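Local coordinates for protein SusD homolog (Bacteroides ovatus, PDB 4F53) that probably binds mucin O-glycans at the cell surface as a SusD-like lipoprotein, helping to capture sugars for uptake across the outer membrane, at residues V233-A237 with F335-V340; G240-V245 with D330-R336; Y314-S318 with D394-Q399; C269-Y274 with I410-V416. All coordinates share one frame; numbering follows the deposited sequence.

Interaction 1: residues V233-A237 with F335-V340; sequences VMTAA and FRASEV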
loop_
_atom_site.group_PDB
_atom_site.type_symbol
_atom_site.label_atom_id
_atom_site.label_comp_id
_atom_site.label_asym_id
_atom_site.label_seq_id
_atom_site.Cartn_x
_atom_site.Cartn_y
_atom_site.Cartn_z
ATOM N N VAL A 233 -15.524 5.511 12.431
ATOM C CA VAL A 233 -14.674 5.123 11.299
ATOM C C VAL A 233 -15.587 4.827 10.081
ATOM O O VAL A 233 -16.807 4.954 10.192
ATOM C CB VAL A 233 -13.740 3.907 11.656
ATOM C CG1 VAL A 233 -12.674 4.303 12.673
ATOM C CG2 VAL A 233 -14.538 2.680 12.134
HETATM N N MSE A 234 -14.999 4.441 8.933
HETATM C CA MSE A 234 -15.740 4.007 7.745
HETATM C C MSE A 234 -16.468 2.702 8.073
HETATM O O MSE A 234 -15.826 1.786 8.589
HETATM C CB MSE A 234 -14.778 3.758 6.572
HETATM C CG MSE A 234 -14.099 4.982 6.048
HETATM SE SE MSE A 234 -12.741 4.326 4.785
HETATM C CE MSE A 234 -11.920 5.998 4.425
ATOM N N THR A 235 -17.786 2.595 7.791
ATOM C CA THR A 235 -18.526 1.344 8.080
ATOM C C THR A 235 -19.274 0.825 6.838
ATOM O O THR A 235 -19.734 -0.315 6.833
ATOM C CB THR A 235 -19.521 1.515 9.256
ATOM O OG1 THR A 235 -20.457 2.509 8.892
ATOM C CG2 THR A 235 -18.842 1.896 10.589
ATOM N N ALA A 236 -19.451 1.659 5.826
ATOM C CA ALA A 236 -20.156 1.266 4.605
ATOM C C ALA A 236 -19.196 1.346 3.433
ATOM O O ALA A 236 -18.273 2.168 3.475
ATOM C CB ALA A 236 -21.363 2.182 4.376
ATOM N N ALA A 237 -19.404 0.522 2.389
ATOM C CA ALA A 237 -18.558 0.538 1.180
ATOM C C ALA A 237 -18.435 1.968 0.587
ATOM O O ALA A 237 -17.362 2.352 0.131
ATOM C CB ALA A 237 -19.116 -0.415 0.127
ATOM N N PHE A 335 -8.373 4.599 0.186
ATOM C CA PHE A 335 -8.578 3.952 1.471
ATOM C C PHE A 335 -9.951 3.286 1.477
ATOM O O PHE A 335 -10.999 3.949 1.558
ATOM C CB PHE A 335 -8.428 4.994 2.609
ATOM C CG PHE A 335 -8.146 4.507 4.021
ATOM C CD1 PHE A 335 -8.462 3.211 4.408
ATOM C CD2 PHE A 335 -7.653 5.382 4.991
ATOM C CE1 PHE A 335 -8.274 2.792 5.721
ATOM C CE2 PHE A 335 -7.447 4.955 6.299
ATOM C CZ PHE A 335 -7.751 3.656 6.657
ATOM N N ARG A 336 -9.940 1.966 1.372
ATOM C CA ARG A 336 -11.154 1.151 1.323
ATOM C C ARG A 336 -11.771 0.967 2.697
ATOM O O ARG A 336 -11.047 0.789 3.681
ATOM C CB ARG A 336 -10.830 -0.235 0.757
ATOM C CG ARG A 336 -10.269 -0.250 -0.654
ATOM C CD ARG A 336 -10.462 -1.652 -1.158
ATOM N NE ARG A 336 -9.958 -1.894 -2.509
ATOM C CZ ARG A 336 -10.660 -1.706 -3.620
ATOM N NH1 ARG A 336 -11.870 -1.178 -3.566
ATOM N NH2 ARG A 336 -10.136 -1.998 -4.798
ATOM N N ALA A 337 -13.111 0.938 2.751
ATOM C CA ALA A 337 -13.875 0.665 3.988
ATOM C C ALA A 337 -13.637 -0.775 4.439
ATOM O O ALA A 337 -13.600 -1.011 5.627
ATOM C CB ALA A 337 -15.374 0.909 3.769
ATOM N N SER A 338 -13.432 -1.726 3.504
ATOM C CA SER A 338 -13.153 -3.123 3.860
ATOM C C SER A 338 -11.862 -3.240 4.720
ATOM O O SER A 338 -11.833 -4.058 5.636
ATOM C CB SER A 338 -13.072 -4.007 2.616
ATOM O OG SER A 338 -11.951 -3.649 1.832
ATOM N N GLU A 339 -10.850 -2.369 4.491
ATOM C CA GLU A 339 -9.591 -2.326 5.281
ATOM C C GLU A 339 -9.893 -2.025 6.776
ATOM O O GLU A 339 -9.348 -2.679 7.651
ATOM C CB GLU A 339 -8.623 -1.272 4.701
ATOM C CG GLU A 339 -7.290 -1.178 5.443
ATOM C CD GLU A 339 -6.390 0.012 5.142
ATOM O OE1 GLU A 339 -6.318 0.459 3.972
ATOM O OE2 GLU A 339 -5.710 0.470 6.086
ATOM N N VAL A 340 -10.825 -1.106 7.036
ATOM C CA VAL A 340 -11.249 -0.691 8.366
ATOM C C VAL A 340 -11.922 -1.856 9.098
ATOM O O VAL A 340 -11.646 -2.076 10.276
ATOM C CB VAL A 340 -12.172 0.560 8.275
ATOM C CG1 VAL A 340 -12.766 0.906 9.638
ATOM C CG2 VAL A 340 -11.402 1.749 7.690
HETATM O O HOH W 1 -15.585 -0.689 7.481
HETATM O O HOH W 2 -14.797 1.193 0.340
#
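The selenomethionine M234 is the main bump of this contact, sliding its chain into the hollow where the 335-340 backbone turns from strand into helix. CG stands anti to the carbonyl carbon (chi1 -67°) and the chain runs extended beyond it, which carries the selenium past the first turn of the helix to the end of the strand. CB rests against A337 CB at 4.0 Å and also meets V340 CG2. SE lies 3.9 Å from A337 CA, and the terminal CE settles 3.6 Å from F335 O and close to F335 CB. The selenium also sits above the face of the F335 ring, at a distance, in a Met-aromatic contact. In this SusD/RagB-family, TPR-like protein the loop after helix 221-231 is pressed on the first turn of helix 337-349, and helix 190-207 adds S199 and F196 to the same buried pocket. V340 answers with a bump of its own, as CG1 fits between V233 CG2, at 3.5 Å, and M234 O. Farther along the loop A337 CB is a small knob against A236 O, 3.2 Å away, with A237 CA beside it. No direct hydrogen bond joins the segments; two waters fill in instead. One donates to both M234 O and A337 O, while the other donates to A237 O and accepts from A337 N at 3.0 Å. Beside them, D239 takes the backbone N-H groups of T235 and A236, holding the loop in its curve.

Interaction 2: residues G240-V245 with D330-R336; sequences GAYRKV and DNIVVFR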
loop_
_atom_site.group_PDB
_atom_site.type_symbol
_atom_site.label_atom_id
_atom_site.label_comp_id
_atom_site.label_asym_id
_atom_site.label_seq_id
_atom_site.Cartn_x
_atom_site.Cartn_y
_atom_site.Cartn_z
ATOM N N GLY A 240 -15.677 4.582 1.756
ATOM C CA GLY A 240 -14.335 4.419 1.203
ATOM C C GLY A 240 -13.855 5.626 0.430
ATOM O O GLY A 240 -14.671 6.347 -0.128
ATOM N N ALA A 241 -12.526 5.871 0.410
ATOM C CA ALA A 241 -11.932 7.010 -0.300
ATOM C C ALA A 241 -11.412 6.563 -1.671
ATOM O O ALA A 241 -10.506 5.739 -1.767
ATOM C CB ALA A 241 -10.815 7.650 0.527
ATOM N N TYR A 242 -12.045 7.099 -2.731
ATOM C CA TYR A 242 -11.760 6.825 -4.143
ATOM C C TYR A 242 -11.661 8.147 -4.865
ATOM O O TYR A 242 -12.601 8.926 -4.801
ATOM C CB TYR A 242 -12.866 5.938 -4.774
ATOM C CG TYR A 242 -13.051 4.629 -4.040
ATOM C CD1 TYR A 242 -12.232 3.536 -4.306
ATOM C CD2 TYR A 242 -14.032 4.490 -3.060
ATOM C CE1 TYR A 242 -12.380 2.342 -3.614
ATOM C CE2 TYR A 242 -14.188 3.300 -2.359
ATOM C CZ TYR A 242 -13.358 2.229 -2.638
ATOM O OH TYR A 242 -13.521 1.040 -1.969
ATOM N N ARG A 243 -10.521 8.441 -5.484
ATOM C CA ARG A 243 -10.350 9.732 -6.148
ATOM C C ARG A 243 -10.740 9.670 -7.612
ATOM O O ARG A 243 -10.280 8.798 -8.345
ATOM C CB ARG A 243 -8.900 10.246 -6.010
ATOM C CG ARG A 243 -8.753 11.727 -6.374
ATOM C CD ARG A 243 -7.377 12.301 -6.072
ATOM N NE ARG A 243 -6.939 13.252 -7.114
ATOM C CZ ARG A 243 -6.525 12.906 -8.343
ATOM N NH1 ARG A 243 -6.478 11.616 -8.709
ATOM N NH2 ARG A 243 -6.162 13.839 -9.213
ATOM N N LYS A 244 -11.575 10.623 -8.042
ATOM C CA LYS A 244 -11.978 10.772 -9.445
ATOM C C LYS A 244 -10.766 11.364 -10.136
ATOM O O LYS A 244 -10.271 12.441 -9.729
ATOM C CB LYS A 244 -13.261 11.627 -9.585
ATOM C CG LYS A 244 -13.592 12.014 -11.021
ATOM C CD LYS A 244 -14.801 12.902 -11.119
ATOM C CE LYS A 244 -15.130 13.240 -12.548
ATOM N NZ LYS A 244 -16.280 14.178 -12.625
ATOM N N VAL A 245 -10.216 10.610 -11.120
ATOM C CA VAL A 245 -8.984 11.008 -11.818
ATOM C C VAL A 245 -9.167 12.364 -12.514
ATOM O O VAL A 245 -10.274 12.693 -12.974
ATOM C CB VAL A 245 -8.425 9.924 -12.791
ATOM C CG1 VAL A 245 -8.134 8.624 -12.050
ATOM C CG2 VAL A 245 -9.338 9.694 -14.000
ATOM N N ASP A 330 -11.189 4.933 -14.566
ATOM C CA ASP A 330 -11.368 4.280 -13.263
ATOM C C ASP A 330 -10.796 5.112 -12.138
ATOM O O ASP A 330 -9.725 5.713 -12.288
ATOM C CB ASP A 330 -10.735 2.875 -13.246
ATOM C CG ASP A 330 -11.487 1.835 -14.079
ATOM O OD1 ASP A 330 -12.633 2.127 -14.529
ATOM O OD2 ASP A 330 -10.927 0.755 -14.313
ATOM N N ASN A 331 -11.495 5.127 -10.999
ATOM C CA ASN A 331 -11.063 5.855 -9.807
ATOM C C ASN A 331 -9.814 5.280 -9.205
ATOM O O ASN A 331 -9.564 4.066 -9.264
ATOM C CB ASN A 331 -12.143 5.848 -8.718
ATOM C CG ASN A 331 -13.391 6.567 -9.078
ATOM O OD1 ASN A 331 -13.404 7.507 -9.888
ATOM N ND2 ASN A 331 -14.457 6.147 -8.457
ATOM N N ILE A 332 -9.043 6.160 -8.587
ATOM C CA ILE A 332 -7.857 5.749 -7.858
ATOM C C ILE A 332 -8.328 5.318 -6.442
ATOM O O ILE A 332 -9.180 5.965 -5.848
ATOM C CB ILE A 332 -6.786 6.860 -7.894
ATOM C CG1 ILE A 332 -6.129 6.873 -9.311
ATOM C CG2 ILE A 332 -5.763 6.613 -6.812
ATOM C CD1 ILE A 332 -5.072 7.890 -9.562
ATOM N N VAL A 333 -7.830 4.172 -5.961
ATOM C CA VAL A 333 -8.211 3.611 -4.674
ATOM C C VAL A 333 -7.301 4.208 -3.611
ATOM O O VAL A 333 -6.092 3.951 -3.628
ATOM C CB VAL A 333 -8.182 2.052 -4.702
ATOM C CG1 VAL A 333 -8.452 1.474 -3.310
ATOM C CG2 VAL A 333 -9.164 1.487 -5.746
ATOM N N VAL A 334 -7.878 4.996 -2.671
ATOM C CA VAL A 334 -7.073 5.666 -1.640
ATOM C C VAL A 334 -7.161 4.917 -0.284
ATOM O O VAL A 334 -6.131 4.638 0.319
ATOM C CB VAL A 334 -7.436 7.177 -1.504
ATOM C CG1 VAL A 334 -6.559 7.858 -0.460
ATOM C CG2 VAL A 334 -7.333 7.903 -2.852
ATOM N N PHE A 335 -8.373 4.599 0.186
ATOM C CA PHE A 335 -8.578 3.952 1.471
ATOM C C PHE A 335 -9.951 3.286 1.477
ATOM O O PHE A 335 -10.999 3.949 1.558
ATOM C CB PHE A 335 -8.428 4.994 2.609
ATOM C CG PHE A 335 -8.146 4.507 4.021
ATOM C CD1 PHE A 335 -8.462 3.211 4.408
ATOM C CD2 PHE A 335 -7.653 5.382 4.991
ATOM C CE1 PHE A 335 -8.274 2.792 5.721
ATOM C CE2 PHE A 335 -7.447 4.955 6.299
ATOM C CZ PHE A 335 -7.751 3.656 6.657
ATOM N N ARG A 336 -9.940 1.966 1.372
ATOM C CA ARG A 336 -11.154 1.151 1.323
ATOM C C ARG A 336 -11.771 0.967 2.697
ATOM O O ARG A 336 -11.047 0.789 3.681
ATOM C CB ARG A 336 -10.830 -0.235 0.757
ATOM C CG ARG A 336 -10.269 -0.250 -0.654
ATOM C CD ARG A 336 -10.462 -1.652 -1.158
ATOM N NE ARG A 336 -9.958 -1.894 -2.509
ATOM C CZ ARG A 336 -10.660 -1.706 -3.620
ATOM N NH1 ARG A 336 -11.870 -1.178 -3.566
ATOM N NH2 ARG A 336 -10.136 -1.998 -4.798
HETATM O O HOH W 3 -11.971 8.375 -11.908
#
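A241 and F335 are joined by two backbone hydrogen bonds, A241 N to F335 O at 2.7 Å and F335 N back to A241 O. A241 O also accepts from V334 N at 2.9 Å, so two successive N-H groups grip one carbonyl: a classic beta bulge, with V334 and F335 both facing A241. Two residues on from A241, R243 pairs with I332 as a second antiparallel hydrogen-bonded pair, its R243 N to I332 O bond measuring 2.8 Å; between the two pairs Y242 and V333 make a non-hydrogen-bonded one. The Y242 hydroxyl receives a weak bond from R336 NH1 at 3.2 Å, ring and guanidinium planes standing 60° apart; R336 has a firmer partner in F439 O. A water bridges V245 N and N331 OD1 just beyond the last strand pair. Packing follows outward. V333 CG2 lies in the plane of the Y242 ring at its edge, 4.0 Å from CE1, while V333 CG1 lies over one face of the R336 guanidinium, toward its rim. On the face carrying A241, R243 and I332, I332 CG1 meets V245 CG1 at 3.8 Å, and the R243 guanidinium, bound to E42 by a salt bridge, has I332 CD1 at its edge. The chemistry implies a two-stranded sheet secured chiefly by its backbone, in which the bulge absorbs an extra residue without leaving the amides of V334 and F335 without an acceptor.

Interaction 3: residues Y314-S318 with D394-Q399; sequences YNSWS and DPLKGQ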
loop_
_atom_site.group_PDB
_atom_site.type_symbol
_atom_site.label_atom_id
_atom_site.label_comp_id
_atom_site.label_asym_id
_atom_site.label_seq_id
_atom_site.Cartn_x
_atom_site.Cartn_y
_atom_site.Cartn_z
ATOM N N TYR A 314 13.175 -13.174 -19.080
ATOM C CA TYR A 314 11.744 -13.447 -19.221
ATOM C C TYR A 314 11.479 -14.374 -20.366
ATOM O O TYR A 314 12.131 -14.257 -21.414
ATOM C CB TYR A 314 10.982 -12.151 -19.504
ATOM C CG TYR A 314 10.794 -11.251 -18.311
ATOM C CD1 TYR A 314 11.751 -10.287 -17.981
ATOM C CD2 TYR A 314 9.641 -11.315 -17.544
ATOM C CE1 TYR A 314 11.580 -9.452 -16.877
ATOM C CE2 TYR A 314 9.457 -10.485 -16.444
ATOM C CZ TYR A 314 10.427 -9.552 -16.120
ATOM O OH TYR A 314 10.232 -8.720 -15.066
ATOM N N ASN A 315 10.461 -15.238 -20.217
ATOM C CA ASN A 315 9.986 -16.030 -21.350
ATOM C C ASN A 315 9.305 -15.021 -22.294
ATOM O O ASN A 315 8.655 -14.096 -21.787
ATOM C CB ASN A 315 9.027 -17.115 -20.865
ATOM C CG ASN A 315 9.704 -18.359 -20.356
ATOM O OD1 ASN A 315 10.733 -18.806 -20.874
ATOM N ND2 ASN A 315 9.095 -18.982 -19.367
ATOM N N SER A 316 9.507 -15.121 -23.617
ATOM C CA SER A 316 8.959 -14.136 -24.580
ATOM C C SER A 316 7.418 -14.006 -24.572
ATOM O O SER A 316 6.915 -13.014 -25.101
ATOM C CB SER A 316 9.428 -14.427 -26.004
ATOM O OG SER A 316 8.896 -15.651 -26.477
ATOM N N TRP A 317 6.684 -14.977 -23.995
ATOM C CA TRP A 317 5.216 -14.920 -23.963
ATOM C C TRP A 317 4.662 -14.438 -22.624
ATOM O O TRP A 317 3.446 -14.473 -22.433
ATOM C CB TRP A 317 4.594 -16.286 -24.325
ATOM C CG TRP A 317 4.948 -16.797 -25.696
ATOM C CD1 TRP A 317 5.541 -16.103 -26.710
ATOM C CD2 TRP A 317 4.720 -18.119 -26.194
ATOM N NE1 TRP A 317 5.752 -16.923 -27.782
ATOM C CE2 TRP A 317 5.239 -18.165 -27.504
ATOM C CE3 TRP A 317 4.108 -19.268 -25.665
ATOM C CZ2 TRP A 317 5.175 -19.323 -28.298
ATOM C CZ3 TRP A 317 4.064 -20.420 -26.441
ATOM C CH2 TRP A 317 4.594 -20.443 -27.739
ATOM N N SER A 318 5.537 -13.919 -21.731
ATOM C CA SER A 318 5.207 -13.425 -20.380
ATOM C C SER A 318 4.066 -12.408 -20.309
ATOM O O SER A 318 3.356 -12.381 -19.299
ATOM C CB SER A 318 6.435 -12.810 -19.714
ATOM O OG SER A 318 7.388 -13.826 -19.484
ATOM N N ASP A 394 4.171 -22.637 -13.553
ATOM C CA ASP A 394 4.409 -21.672 -14.637
ATOM C C ASP A 394 3.701 -22.178 -15.947
ATOM O O ASP A 394 4.062 -23.234 -16.469
ATOM C CB ASP A 394 5.929 -21.426 -14.868
ATOM C CG ASP A 394 6.295 -20.337 -15.882
ATOM O OD1 ASP A 394 5.414 -19.942 -16.698
ATOM O OD2 ASP A 394 7.464 -19.908 -15.891
ATOM N N PRO A 395 2.675 -21.453 -16.470
ATOM C CA PRO A 395 1.961 -21.946 -17.678
ATOM C C PRO A 395 2.813 -21.972 -18.952
ATOM O O PRO A 395 2.420 -22.598 -19.955
ATOM C CB PRO A 395 0.791 -20.975 -17.824
ATOM C CG PRO A 395 1.227 -19.740 -17.103
ATOM C CD PRO A 395 2.088 -20.186 -15.972
ATOM N N LEU A 396 3.983 -21.320 -18.909
ATOM C CA LEU A 396 4.878 -21.260 -20.060
ATOM C C LEU A 396 5.957 -22.362 -20.036
ATOM O O LEU A 396 6.667 -22.536 -21.030
ATOM C CB LEU A 396 5.513 -19.865 -20.168
ATOM C CG LEU A 396 4.539 -18.717 -20.560
ATOM C CD1 LEU A 396 5.268 -17.421 -20.683
ATOM C CD2 LEU A 396 3.814 -19.018 -21.873
ATOM N N LYS A 397 6.033 -23.143 -18.936
ATOM C CA LYS A 397 6.978 -24.257 -18.777
ATOM C C LYS A 397 6.799 -25.284 -19.920
ATOM O O LYS A 397 5.680 -25.737 -20.179
ATOM C CB LYS A 397 6.824 -24.926 -17.400
ATOM C CG LYS A 397 7.824 -26.052 -17.178
ATOM C CD LYS A 397 7.347 -27.009 -16.116
ATOM C CE LYS A 397 8.271 -28.189 -15.974
ATOM N NZ LYS A 397 7.885 -29.030 -14.815
ATOM N N GLY A 398 7.897 -25.569 -20.624
ATOM C CA GLY A 398 7.911 -26.490 -21.751
ATOM C C GLY A 398 7.342 -25.972 -23.067
ATOM O O GLY A 398 7.348 -26.710 -24.058
ATOM N N GLN A 399 6.820 -24.718 -23.103
ATOM C CA GLN A 399 6.258 -24.128 -24.327
ATOM C C GLN A 399 7.372 -23.763 -25.330
ATOM O O GLN A 399 8.542 -23.673 -24.958
ATOM C CB GLN A 399 5.373 -22.900 -24.024
ATOM C CG GLN A 399 4.048 -23.219 -23.324
ATOM C CD GLN A 399 3.076 -24.002 -24.190
ATOM O OE1 GLN A 399 2.792 -23.651 -25.340
ATOM N NE2 GLN A 399 2.485 -25.044 -23.632
HETATM O O HOH W 4 7.596 -17.402 -17.352
#
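L396 reaches from its turn into the hollow formed by N315, W317 and S318. Its CB passes 3.8 Å from N315 ND2; CG then forks, sending CD1 to W317 C at 3.6 Å and on to S318 N, while CD2 lies against W317 CB at 3.8 Å and near CE3. With CG anti to the carbonyl carbon (chi1 -69°), the fork faces the 314-318 turn. Next to it, Q399 approaches the edge of the W317 ring: OE1 lies in the ring plane 3.6 Å from CZ3, while NE2 of the same amide is hydrogen-bonded to T297 OG1, and Q399 CB also touches CZ3. A glycine in place of W317 would probably leave L396 CD2 and the Q399 chain facing a gap where the indole now packs. A water links N315 ND2, at 3.0 Å, with D394 OD2, and those two groups are also held by Y404 O and Y406 N respectively. D394 OD1 accepts from L396 N at 3.0 Å, met from above the carboxylate plane, which fixes the start of the leucine's turn. The arrangement is one of loop against loop, far from the chain centre: a type I turn at 315-318 against successive type I and type II turns at 394-399, the first of these reinforced by an Asx turn at D394.

Interaction 4: residues C269-Y274 with I410-V416; sequences CYMNAY and INTNVTV
Y274 and Y270 both set CG anti to the carbonyl carbon (chi1 -55° and -79°), which turns both rings to the 410-416 loop, Y270 from the last turn of helix 265-273 and Y274 from just beyond it. The Y274 hydroxyl donates to V414 O at 2.7 Å, approaching from well above the carbonyl plane. V416 CG2 makes a CH-pi contact over one face of that ring, 3.6 Å from Y274 CG, and Y270 O lies over the opposite face. T415 CA sits 3.7 Å from Y274 CE1. The Y270 ring takes V414 CG1 at its edge, 3.8 Å from CE1, while its OH end meets I410 CG2 and T412 CG2, each at 3.6 Å, and is hydrogen-bonded to K456 O. I410 CD1 completes the row by touching C269 CB at 3.9 Å. Substituting a leucine at Y274 would probably strip V414 O of its hydroxyl donor and take from V416 CG2 the aromatic face it rests on. An ST turn, with V414 N bound to T412 OG1, shapes the loop, and E428 of helix 423-438 holds the same hydroxyl. The chemistry implies that a largely apolar contact is pinned at one point, since a single buried hydroxyl-to-carbonyl bond sets the loop against a surface otherwise made of methyls and rings.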
loop_
_atom_site.group_PDB
_atom_site.type_symbol
_atom_site.label_atom_id
_atom_site.label_comp_id
_atom_site.label_asym_id
_atom_site.label_seq_id
_atom_site.Cartn_x
_atom_site.Cartn_y
_atom_site.Cartn_z
ATOM N N CYS A 269 -2.726 -17.364 -7.209
ATOM C CA CYS A 269 -2.630 -18.593 -6.403
ATOM C C CYS A 269 -3.685 -18.612 -5.277
ATOM O O CYS A 269 -4.392 -19.604 -5.127
ATOM C CB CYS A 269 -1.227 -18.771 -5.841
ATOM S SG CYS A 269 -0.055 -19.452 -7.032
ATOM N N TYR A 270 -3.792 -17.516 -4.510
ATOM C CA TYR A 270 -4.771 -17.409 -3.428
ATOM C C TYR A 270 -6.195 -17.351 -3.956
ATOM O O TYR A 270 -7.060 -18.050 -3.456
ATOM C CB TYR A 270 -4.519 -16.146 -2.574
ATOM C CG TYR A 270 -3.398 -16.295 -1.565
ATOM C CD1 TYR A 270 -3.623 -16.893 -0.331
ATOM C CD2 TYR A 270 -2.125 -15.787 -1.824
ATOM C CE1 TYR A 270 -2.601 -17.022 0.609
ATOM C CE2 TYR A 270 -1.096 -15.901 -0.886
ATOM C CZ TYR A 270 -1.341 -16.527 0.327
ATOM O OH TYR A 270 -0.372 -16.622 1.276
HETATM N N MSE A 271 -6.425 -16.518 -4.986
HETATM C CA MSE A 271 -7.766 -16.257 -5.498
HETATM C C MSE A 271 -8.321 -17.416 -6.288
HETATM O O MSE A 271 -9.520 -17.649 -6.187
HETATM C CB MSE A 271 -7.808 -14.934 -6.242
HETATM C CG MSE A 271 -7.559 -13.775 -5.281
HETATM SE SE MSE A 271 -7.576 -12.074 -6.163
HETATM C CE MSE A 271 -9.444 -11.917 -6.378
ATOM N N ASN A 272 -7.468 -18.213 -6.950
ATOM C CA ASN A 272 -7.902 -19.456 -7.621
ATOM C C ASN A 272 -8.259 -20.505 -6.572
ATOM O O ASN A 272 -9.311 -21.104 -6.678
ATOM C CB ASN A 272 -6.831 -20.005 -8.591
ATOM C CG ASN A 272 -6.792 -19.245 -9.890
ATOM O OD1 ASN A 272 -7.742 -18.581 -10.268
ATOM N ND2 ASN A 272 -5.724 -19.354 -10.628
ATOM N N ALA A 273 -7.424 -20.670 -5.509
ATOM C CA ALA A 273 -7.678 -21.645 -4.434
ATOM C C ALA A 273 -9.014 -21.375 -3.747
ATOM O O ALA A 273 -9.698 -22.315 -3.351
ATOM C CB ALA A 273 -6.566 -21.595 -3.414
ATOM N N TYR A 274 -9.379 -20.083 -3.603
ATOM C CA TYR A 274 -10.627 -19.709 -2.940
ATOM C C TYR A 274 -11.799 -19.564 -3.916
ATOM O O TYR A 274 -12.882 -19.175 -3.468
ATOM C CB TYR A 274 -10.435 -18.398 -2.149
ATOM C CG TYR A 274 -9.300 -18.431 -1.146
ATOM C CD1 TYR A 274 -8.905 -19.627 -0.543
ATOM C CD2 TYR A 274 -8.663 -17.263 -0.750
ATOM C CE1 TYR A 274 -7.835 -19.666 0.347
ATOM C CE2 TYR A 274 -7.632 -17.283 0.182
ATOM C CZ TYR A 274 -7.207 -18.489 0.717
ATOM O OH TYR A 274 -6.195 -18.492 1.656
ATOM N N ILE A 410 3.741 -21.382 -2.516
ATOM C CA ILE A 410 3.449 -20.591 -1.323
ATOM C C ILE A 410 3.229 -21.607 -0.201
ATOM O O ILE A 410 2.399 -22.511 -0.339
ATOM C CB ILE A 410 2.259 -19.603 -1.489
ATOM C CG1 ILE A 410 2.574 -18.520 -2.554
ATOM C CG2 ILE A 410 1.923 -18.957 -0.131
ATOM C CD1 ILE A 410 1.400 -17.860 -3.156
ATOM N N ASN A 411 3.979 -21.502 0.876
ATOM C CA ASN A 411 3.804 -22.472 1.952
ATOM C C ASN A 411 2.853 -21.916 3.016
ATOM O O ASN A 411 3.277 -21.184 3.922
ATOM C CB ASN A 411 5.164 -22.885 2.524
ATOM C CG ASN A 411 6.069 -23.495 1.452
ATOM O OD1 ASN A 411 5.715 -24.468 0.748
ATOM N ND2 ASN A 411 7.237 -22.889 1.259
ATOM N N THR A 412 1.553 -22.222 2.867
ATOM C CA THR A 412 0.513 -21.759 3.802
ATOM C C THR A 412 -0.680 -22.697 3.761
ATOM O O THR A 412 -0.983 -23.244 2.706
ATOM C CB THR A 412 0.056 -20.285 3.496
ATOM O OG1 THR A 412 -0.909 -19.929 4.464
ATOM C CG2 THR A 412 -0.639 -20.124 2.126
ATOM N N ASN A 413 -1.412 -22.791 4.866
ATOM C CA ASN A 413 -2.637 -23.598 4.939
ATOM C C ASN A 413 -3.859 -22.706 5.175
ATOM O O ASN A 413 -4.953 -23.223 5.430
ATOM C CB ASN A 413 -2.538 -24.663 6.042
ATOM C CG ASN A 413 -2.210 -26.037 5.521
ATOM O OD1 ASN A 413 -2.899 -26.585 4.647
ATOM N ND2 ASN A 413 -1.148 -26.628 6.056
ATOM N N VAL A 414 -3.672 -21.365 5.055
ATOM C CA VAL A 414 -4.721 -20.370 5.276
ATOM C C VAL A 414 -5.847 -20.554 4.238
ATOM O O VAL A 414 -5.601 -20.743 3.042
ATOM C CB VAL A 414 -4.179 -18.893 5.313
ATOM C CG1 VAL A 414 -3.752 -18.387 3.932
ATOM C CG2 VAL A 414 -5.189 -17.936 5.943
ATOM N N THR A 415 -7.078 -20.529 4.726
ATOM C CA THR A 415 -8.255 -20.602 3.893
ATOM C C THR A 415 -9.240 -19.527 4.386
ATOM O O THR A 415 -8.881 -18.711 5.246
ATOM C CB THR A 415 -8.809 -22.025 3.758
ATOM O OG1 THR A 415 -9.818 -21.969 2.734
ATOM C CG2 THR A 415 -9.345 -22.604 5.087
ATOM N N VAL A 416 -10.441 -19.473 3.777
ATOM C CA VAL A 416 -11.434 -18.439 4.044
ATOM C C VAL A 416 -12.234 -18.695 5.335
ATOM O O VAL A 416 -12.255 -17.812 6.199
ATOM C CB VAL A 416 -12.384 -18.221 2.838
ATOM C CG1 VAL A 416 -13.305 -17.025 3.083
ATOM C CG2 VAL A 416 -11.591 -18.045 1.544
#

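In the fold
Interactions 1 and 2 form one unit: their centres are 12 Å apart, they share F335 and R336, and M234 packs on G240; strand 332-335 is followed directly by helix 337-349. Interaction 2 falls, in sequence, within the span that interaction 1 closes, and likewise interaction 3 within that of interaction 4; each of the first pair alternates along the chain with each of the second. Interactions 3 and 4, 23 Å apart between centres, both use the long loop between helices 379-383 and 423-438. Interaction 3 lies about 39 Å centre to centre from interaction 1. Interactions 1 and 2 join a loop and a small sheet to the start of helix 337-349, whereas 3 and 4 hold the long loop against another loop and helix 265-273.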